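Local coordinates for extracellular solute-binding protein family 1 (Alicyclobacillus acidocaldarius subsp. acidocaldarius, PDB 4OVJ), which probably serves as the extracellular solute-binding component of an ABC importer, capturing a solute whose identity is not established, at residues L120-I125 / G131-L136; E90-Y95 / S295-I300. All blocks are in the same frame, centred on the assembly; numbering follows the deposited sequence.

Contact 1: residues L120-I125 / G131-L136; sequences LKSGYI and GIPNAL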
ATOM      1  N   LEU A 120      -3.629  12.459   0.614  1.00 10.29           N
ATOM      2  CA  LEU A 120      -4.963  13.021   0.871  1.00 10.67           C
ATOM      3  C   LEU A 120      -5.922  12.862  -0.309  1.00 11.02           C
ATOM      4  O   LEU A 120      -7.117  12.659  -0.102  1.00 11.67           O
ATOM      5  CB  LEU A 120      -4.885  14.488   1.256  1.00 12.72           C
ATOM      6  CG  LEU A 120      -4.482  14.743   2.691  1.00 15.89           C
ATOM      7  CD1 LEU A 120      -4.071  16.197   2.864  1.00 20.49           C
ATOM      8  CD2 LEU A 120      -5.605  14.358   3.661  1.00 16.97           C
ATOM      9  N   LYS A 121      -5.393  12.949  -1.527  0.50 11.46           N
ATOM     10  CA  LYS A 121      -6.200  12.840  -2.736  0.50 12.17           C
ATOM     11  C   LYS A 121      -7.000  11.534  -2.792  0.50 10.44           C
ATOM     12  O   LYS A 121      -8.097  11.498  -3.351  0.50 11.37           O
ATOM     13  CB  LYS A 121      -5.306  12.962  -3.973  0.50 14.80           C
ATOM     14  CG  LYS A 121      -6.065  13.123  -5.270  0.50 19.04           C
ATOM     15  CD  LYS A 121      -6.876  14.406  -5.284  0.50 23.15           C
ATOM     16  CE  LYS A 121      -7.426  14.704  -6.670  0.50 28.54           C
ATOM     17  NZ  LYS A 121      -8.774  15.326  -6.581  0.50 31.68           N
ATOM     18  N   SER A 122      -6.465  10.474  -2.193  1.00  9.85           N
ATOM     19  CA  SER A 122      -7.157   9.175  -2.153  1.00 10.21           C
ATOM     20  C   SER A 122      -8.497   9.221  -1.393  1.00 10.41           C
ATOM     21  O   SER A 122      -9.349   8.373  -1.606  1.00 12.66           O
ATOM     22  CB  SER A 122      -6.249   8.070  -1.602  1.00 10.85           C
ATOM     23  OG  SER A 122      -5.994   8.220  -0.227  1.00 10.92           O
ATOM     24  N   GLY A 123      -8.682  10.217  -0.529  1.00  9.54           N
ATOM     25  CA  GLY A 123      -9.929  10.373   0.221  1.00  9.58           C
ATOM     26  C   GLY A 123     -10.924  11.315  -0.437  1.00 10.41           C
ATOM     27  O   GLY A 123     -11.998  11.553   0.110  1.00 10.82           O
ATOM     28  N   TYR A 124     -10.568  11.861  -1.604  1.00 11.51           N
ATOM     29  CA  TYR A 124     -11.429  12.811  -2.314  1.00 12.12           C
ATOM     30  C   TYR A 124     -12.430  12.095  -3.215  1.00 13.91           C
ATOM     31  O   TYR A 124     -12.106  11.116  -3.892  1.00 15.19           O
ATOM     32  CB  TYR A 124     -10.618  13.820  -3.141  1.00 13.20           C
ATOM     33  CG  TYR A 124     -10.238  15.079  -2.409  1.00 14.37           C
ATOM     34  CD1 TYR A 124      -9.166  15.102  -1.532  1.00 15.77           C
ATOM     35  CD2 TYR A 124     -10.951  16.266  -2.608  1.00 16.74           C
ATOM     36  CE1 TYR A 124      -8.811  16.260  -0.866  1.00 16.61           C
ATOM     37  CE2 TYR A 124     -10.602  17.431  -1.947  1.00 19.52           C
ATOM     38  CZ  TYR A 124      -9.528  17.424  -1.078  1.00 17.81           C
ATOM     39  OH  TYR A 124      -9.184  18.570  -0.411  1.00 22.61           O
ATOM     40  N   ILE A 125     -13.658  12.591  -3.194  1.00 14.22           N
ATOM     41  CA  ILE A 125     -14.697  12.166  -4.125  1.00 15.08           C
ATOM     42  C   ILE A 125     -15.355  13.461  -4.608  1.00 17.58           C
ATOM     43  O   ILE A 125     -15.809  14.262  -3.800  1.00 16.63           O
ATOM     44  CB  ILE A 125     -15.741  11.257  -3.442  1.00 16.00           C
ATOM     45  CG1 ILE A 125     -15.105   9.984  -2.847  1.00 16.74           C
ATOM     46  CG2 ILE A 125     -16.844  10.871  -4.422  1.00 17.20           C
ATOM     47  CD1 ILE A 125     -14.613   8.980  -3.874  1.00 19.39           C
ATOM     48  N   GLY A 131     -12.559  11.000   3.649  1.00  8.91           N
ATOM     49  CA  GLY A 131     -11.813  10.130   4.535  1.00  8.66           C
ATOM     50  C   GLY A 131     -10.364  10.548   4.524  1.00  8.30           C
ATOM     51  O   GLY A 131      -9.867  11.046   3.527  1.00  9.61           O
ATOM     52  N   ILE A 132      -9.692  10.339   5.644  1.00  8.39           N
ATOM     53  CA  ILE A 132      -8.263  10.593   5.730  1.00  9.36           C
ATOM     54  C   ILE A 132      -7.531   9.258   5.949  1.00  8.81           C
ATOM     55  O   ILE A 132      -7.859   8.507   6.875  1.00  7.82           O
ATOM     56  CB  ILE A 132      -7.944  11.606   6.828  1.00 11.52           C
ATOM     57  CG1 ILE A 132      -8.697  12.925   6.525  1.00 14.83           C
ATOM     58  CG2 ILE A 132      -6.442  11.842   6.878  1.00 10.98           C
ATOM     59  CD1 ILE A 132      -8.580  13.974   7.594  1.00 17.81           C
ATOM     60  N   PRO A 133      -6.572   8.935   5.062  1.00  8.70           N
ATOM     61  CA  PRO A 133      -5.842   7.684   5.231  1.00  9.46           C
ATOM     62  C   PRO A 133      -5.203   7.632   6.597  1.00  8.75           C
ATOM     63  O   PRO A 133      -4.699   8.653   7.079  1.00 10.54           O
ATOM     64  CB  PRO A 133      -4.783   7.745   4.124  1.00 10.02           C
ATOM     65  CG  PRO A 133      -5.417   8.575   3.066  1.00 10.52           C
ATOM     66  CD  PRO A 133      -6.157   9.634   3.826  1.00 11.09           C
ATOM     67  N   ASN A 134      -5.255   6.473   7.234  1.00  8.75           N
ATOM     68  CA  ASN A 134      -4.730   6.344   8.588  1.00 10.79           C
ATOM     69  C   ASN A 134      -3.361   5.658   8.655  1.00 11.52           C
ATOM     70  O   ASN A 134      -2.678   5.730   9.671  1.00 16.00           O
ATOM     71  CB  ASN A 134      -5.751   5.685   9.527  1.00 12.24           C
ATOM     72  CG  ASN A 134      -6.143   4.279   9.119  1.00 12.90           C
ATOM     73  OD1 ASN A 134      -5.468   3.615   8.333  1.00 15.03           O
ATOM     74  ND2 ASN A 134      -7.268   3.811   9.666  1.00 14.16           N
ATOM     75  N   ALA A 135      -2.964   5.014   7.569  1.00  9.46           N
ATOM     76  CA  ALA A 135      -1.697   4.299   7.503  1.00  9.37           C
ATOM     77  C   ALA A 135      -1.350   4.049   6.048  1.00  9.50           C
ATOM     78  O   ALA A 135      -2.220   4.065   5.181  1.00 10.00           O
ATOM     79  CB  ALA A 135      -1.768   2.989   8.262  1.00 10.46           C
ATOM     80  N   LEU A 136      -0.075   3.796   5.798  1.00  9.12           N
ATOM     81  CA  LEU A 136       0.477   3.809   4.455  1.00  9.22           C
ATOM     82  C   LEU A 136       1.315   2.574   4.129  1.00  9.06           C
ATOM     83  O   LEU A 136       1.863   1.925   5.014  1.00  9.10           O
ATOM     84  CB  LEU A 136       1.394   5.018   4.318  1.00  9.77           C
ATOM     85  CG  LEU A 136       0.798   6.377   4.682  1.00 11.10           C
ATOM     86  CD1 LEU A 136       1.839   7.470   4.491  1.00 11.84           C
ATOM     87  CD2 LEU A 136      -0.433   6.666   3.833  1.00 12.10           C
TER

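Contact 2: residues E90-Y95 / S295-I300; sequences EYIDAY and SQFWSI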
ATOM      1  N   GLU A  90     -12.362   0.775  -1.201  1.00 11.99           N
ATOM      2  CA  GLU A  90     -13.394   0.105  -2.007  1.00 14.81           C
ATOM      3  C   GLU A  90     -14.803   0.714  -1.849  1.00 14.64           C
ATOM      4  O   GLU A  90     -15.608   0.698  -2.797  1.00 15.92           O
ATOM      5  CB  GLU A  90     -13.441  -1.390  -1.641  1.00 19.83           C
ATOM      6  CG  GLU A  90     -14.557  -2.171  -2.333  1.00 27.20           C
ATOM      7  CD  GLU A  90     -14.504  -3.672  -2.098  1.00 35.02           C
ATOM      8  OE1 GLU A  90     -13.688  -4.144  -1.270  1.00 32.78           O
ATOM      9  OE2 GLU A  90     -15.302  -4.383  -2.751  1.00 49.07           O
ATOM     10  N   TYR A  91     -15.107   1.214  -0.658  1.00 13.51           N
ATOM     11  CA  TYR A  91     -16.462   1.632  -0.316  1.00 13.28           C
ATOM     12  C   TYR A  91     -16.673   3.128  -0.133  1.00 11.47           C
ATOM     13  O   TYR A  91     -17.817   3.594  -0.031  1.00 11.97           O
ATOM     14  CB  TYR A  91     -16.885   0.919   0.959  1.00 14.06           C
ATOM     15  CG  TYR A  91     -17.071  -0.576   0.788  1.00 16.53           C
ATOM     16  CD1 TYR A  91     -17.982  -1.084  -0.125  1.00 24.17           C
ATOM     17  CD2 TYR A  91     -16.334  -1.471   1.535  1.00 17.31           C
ATOM     18  CE1 TYR A  91     -18.151  -2.451  -0.280  1.00 26.92           C
ATOM     19  CE2 TYR A  91     -16.501  -2.832   1.399  1.00 18.12           C
ATOM     20  CZ  TYR A  91     -17.402  -3.319   0.495  1.00 22.73           C
ATOM     21  OH  TYR A  91     -17.551  -4.676   0.372  1.00 26.39           O
ATOM     22  N   ILE A  92     -15.596   3.899  -0.112  1.00 10.19           N
ATOM     23  CA  ILE A  92     -15.714   5.307   0.229  1.00 11.60           C
ATOM     24  C   ILE A  92     -16.565   6.070  -0.796  1.00 11.58           C
ATOM     25  O   ILE A  92     -17.353   6.933  -0.411  1.00 12.22           O
ATOM     26  CB  ILE A  92     -14.332   5.967   0.463  1.00 12.93           C
ATOM     27  CG1 ILE A  92     -14.510   7.361   1.075  1.00 15.13           C
ATOM     28  CG2 ILE A  92     -13.504   5.995  -0.814  1.00 13.69           C
ATOM     29  CD1 ILE A  92     -13.236   7.915   1.673  1.00 17.49           C
ATOM     30  N   ASP A  93     -16.442   5.729  -2.084  1.00 11.73           N
ATOM     31  CA  ASP A  93     -17.226   6.416  -3.112  1.00 12.77           C
ATOM     32  C   ASP A  93     -18.713   6.252  -2.836  1.00 12.96           C
ATOM     33  O   ASP A  93     -19.476   7.228  -2.901  1.00 14.13           O
ATOM     34  CB  ASP A  93     -16.907   5.886  -4.515  1.00 15.81           C
ATOM     35  CG  ASP A  93     -17.766   6.535  -5.596  1.00 19.41           C
ATOM     36  OD1 ASP A  93     -17.462   7.682  -5.987  1.00 24.71           O
ATOM     37  OD2 ASP A  93     -18.742   5.892  -6.065  1.00 24.37           O
ATOM     38  N   ALA A  94     -19.120   5.021  -2.544  1.00 12.70           N
ATOM     39  CA  ALA A  94     -20.538   4.718  -2.330  1.00 14.36           C
ATOM     40  C   ALA A  94     -21.096   5.508  -1.146  1.00 13.62           C
ATOM     41  O   ALA A  94     -22.129   6.177  -1.265  1.00 14.72           O
ATOM     42  CB  ALA A  94     -20.737   3.227  -2.130  1.00 16.74           C
ATOM     43  N   TYR A  95     -20.393   5.454  -0.010  1.00 12.26           N
ATOM     44  CA  TYR A  95     -20.837   6.168   1.190  1.00 10.77           C
ATOM     45  C   TYR A  95     -20.860   7.689   0.976  1.00 10.02           C
ATOM     46  O   TYR A  95     -21.794   8.369   1.404  1.00 11.54           O
ATOM     47  CB  TYR A  95     -19.969   5.787   2.395  1.00 11.36           C
ATOM     48  CG  TYR A  95     -20.382   4.463   3.002  1.00 10.61           C
ATOM     49  CD1 TYR A  95     -19.865   3.269   2.534  1.00 12.02           C
ATOM     50  CD2 TYR A  95     -21.319   4.406   4.019  1.00 12.94           C
ATOM     51  CE1 TYR A  95     -20.248   2.050   3.084  1.00 12.29           C
ATOM     52  CE2 TYR A  95     -21.713   3.194   4.564  1.00 14.63           C
ATOM     53  CZ  TYR A  95     -21.179   2.020   4.089  1.00 13.39           C
ATOM     54  OH  TYR A  95     -21.579   0.814   4.618  1.00 15.79           O
ATOM     55  N   SER A 295      -3.967   2.326   3.704  1.00 10.44           N
ATOM     56  CA  SER A 295      -4.410   1.055   4.258  1.00 10.84           C
ATOM     57  C   SER A 295      -5.914   1.083   4.510  1.00 10.38           C
ATOM     58  O   SER A 295      -6.631   0.127   4.225  1.00 11.23           O
ATOM     59  CB  SER A 295      -3.687   0.777   5.565  1.00 12.58           C
ATOM     60  OG  SER A 295      -2.292   0.784   5.335  1.00 18.70           O
ATOM     61  N   GLN A 296      -6.349   2.187   5.088  1.00 10.55           N
ATOM     62  CA  GLN A 296      -7.730   2.407   5.501  1.00  9.97           C
ATOM     63  C   GLN A 296      -7.871   3.899   5.694  1.00  8.26           C
ATOM     64  O   GLN A 296      -6.906   4.633   5.526  1.00  8.50           O
ATOM     65  CB  GLN A 296      -8.085   1.720   6.830  1.00 13.32           C
ATOM     66  CG  GLN A 296      -7.351   0.459   7.204  1.00 16.02           C
ATOM     67  CD  GLN A 296      -7.652   0.031   8.618  1.00 16.07           C
ATOM     68  OE1 GLN A 296      -7.826   0.876   9.518  1.00 16.78           O
ATOM     69  NE2 GLN A 296      -7.711  -1.267   8.836  1.00 17.88           N
ATOM     70  N   PHE A 297      -9.066   4.342   6.050  1.00  7.49           N
ATOM     71  CA  PHE A 297      -9.375   5.749   6.252  1.00  7.98           C
ATOM     72  C   PHE A 297     -10.165   5.939   7.533  1.00  7.95           C
ATOM     73  O   PHE A 297     -10.918   5.055   7.939  1.00  8.66           O
ATOM     74  CB  PHE A 297     -10.273   6.302   5.136  1.00  8.49           C
ATOM     75  CG  PHE A 297      -9.668   6.283   3.778  1.00  8.36           C
ATOM     76  CD1 PHE A 297      -9.653   5.115   3.033  1.00  9.52           C
ATOM     77  CD2 PHE A 297      -9.165   7.449   3.204  1.00  7.61           C
ATOM     78  CE1 PHE A 297      -9.084   5.086   1.775  1.00  9.89           C
ATOM     79  CE2 PHE A 297      -8.619   7.424   1.933  1.00  8.26           C
ATOM     80  CZ  PHE A 297      -8.564   6.237   1.226  1.00  9.24           C
ATOM     81  N   TRP A 298     -10.030   7.122   8.131  1.00  8.44           N
ATOM     82  CA  TRP A 298     -10.977   7.603   9.125  1.00  7.94           C
ATOM     83  C   TRP A 298     -11.980   8.513   8.418  1.00  7.60           C
ATOM     84  O   TRP A 298     -11.588   9.432   7.708  1.00  7.51           O
ATOM     85  CB  TRP A 298     -10.303   8.415  10.227  1.00  9.22           C
ATOM     86  CG  TRP A 298      -9.183   7.754  10.938  1.00  9.69           C
ATOM     87  CD1 TRP A 298      -7.940   8.273  11.117  1.00 10.94           C
ATOM     88  CD2 TRP A 298      -9.176   6.467  11.571  1.00  9.66           C
ATOM     89  NE1 TRP A 298      -7.161   7.406  11.829  1.00 10.97           N
ATOM     90  CE2 TRP A 298      -7.890   6.284  12.118  1.00 10.30           C
ATOM     91  CE3 TRP A 298     -10.125   5.450  11.727  1.00  9.30           C
ATOM     92  CZ2 TRP A 298      -7.532   5.127  12.796  1.00 10.11           C
ATOM     93  CZ3 TRP A 298      -9.767   4.308  12.413  1.00  9.77           C
ATOM     94  CH2 TRP A 298      -8.486   4.160  12.941  1.00 10.07           C
ATOM     95  N   SER A 299     -13.266   8.256   8.654  1.00  7.32           N
ATOM     96  CA  SER A 299     -14.341   9.080   8.130  1.00  7.01           C
ATOM     97  C   SER A 299     -15.287   9.453   9.284  1.00  6.82           C
ATOM     98  O   SER A 299     -15.332   8.781  10.322  1.00  8.07           O
ATOM     99  CB  SER A 299     -15.106   8.320   7.046  1.00  7.38           C
ATOM    100  OG  SER A 299     -14.326   8.090   5.872  1.00  7.96           O
ATOM    101  N   ILE A 300     -16.030  10.526   9.090  1.00  6.27           N
ATOM    102  CA  ILE A 300     -16.989  11.011  10.066  1.00  6.97           C
ATOM    103  C   ILE A 300     -18.381  11.009   9.433  1.00  6.85           C
ATOM    104  O   ILE A 300     -18.542  11.361   8.265  1.00  7.26           O
ATOM    105  CB  ILE A 300     -16.613  12.421  10.556  1.00  7.67           C
ATOM    106  CG1 ILE A 300     -15.256  12.394  11.251  1.00  8.56           C
ATOM    107  CG2 ILE A 300     -17.669  12.995  11.512  1.00  7.72           C
ATOM    108  CD1 ILE A 300     -14.696  13.755  11.605  1.00  9.34           C
TER

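Contact 1: residues L120-I125 / G131-L136
Gly123 and Gly131 meet backbone to backbone where the chain enters and leaves a beta hairpin, built from strand 124-125 and the start of strand 128-144. Here the packing is tight: Gly123 CA lies 3.4 Å from Gly131 O, and its C-H points almost straight at that oxygen, with an angle of 160° at the hydrogen. Glycine suits position 123, where a CB would run into Gly131 O; Gly123 CA and Gly131 CA are 4.7 Å apart. The carbonyl of Gly131 is buried without a conventional hydrogen-bond partner in the model, so this weak C-H contact is a modest compensation. A type I turn, closed by Tyr124 N on Lys121 O at 3.0 Å, leads the chain out of helix 117-121 and brings Gly123 into position. The hydrophobic flank fits less closely: Leu120 and Ile132 run alongside each other in the same direction, and Leu120 CD2 comes only to 4.2 Å from Ile132 CG2, next to Ile115. On the solvent side the exposed Lys121 turns away from the hairpin, as befits a charged chain. Ser122 is small enough to fit against the CG corner of the Pro133 ring; its hydroxyl, turned back by chi1 of 70°, is hydrogen-bonded to Val119 O, while Ser122 OG also rests 3.4 Å from Pro133 CG.

Contact 2: residues E90-Y95 / S295-I300
Ile92 drives its terminal methyl over one face of the Phe297 ring, Ile92 CD1 standing 4.4 Å from Phe297 CD2. The same methyl lies 4.3 Å from Ser299 OG, so a single branch spans two residues of the strand. With CG1 anti to the backbone N (chi1 -169°) and the chain extended beyond it, the isoleucine bridges a gap of 8.8 Å between Ile92 CA and Phe297 CA. A long, branched aliphatic chain suits this place, giving the aromatic face an apolar cover without asking for a polar partner. Ser299 is compact and spends its hydroxyl on Tyr130 O, which lets a polar residue be buried here. One shell further out, Met87 touches both Ile92 and Ser299, and the strand is fixed by backbone hydrogen bonds between Phe297 and Met87 and between Ser299 and Met85. On the helix side, Tyr95 N bonds to Tyr91 O at 3.2 Å in the first turn, while Tyr95 packs against Leu72 and Ser73 of helix 65-77. Helix 92-98 thus lies against strand 293-300, the antiparallel neighbour of strand 84-87, an alpha/beta layering typical of a lobe of the periplasmic binding protein fold.

Both contacts are buried and meet in the same sheet, their centres 8 Å apart, because strands 128-144 and 293-300 run antiparallel as neighbours. The join is partly backbone: Trp298 N lies 2.9 Å from Ile132 O, probably as a hydrogen bond, and Phe297 also packs on Ser122 and Pro133, which makes its ring common ground. Their chemistry differs with place. Contact 1 is local: the turn before the hairpin comes close to its second strand through glycine backbones; contact 2 joins segments some 200 residues apart and relies on one apolar side chain crossing from helix to sheet. The touching residues of both contacts are all buried; Lys121, beside contact 1, is exposed but takes no part in it.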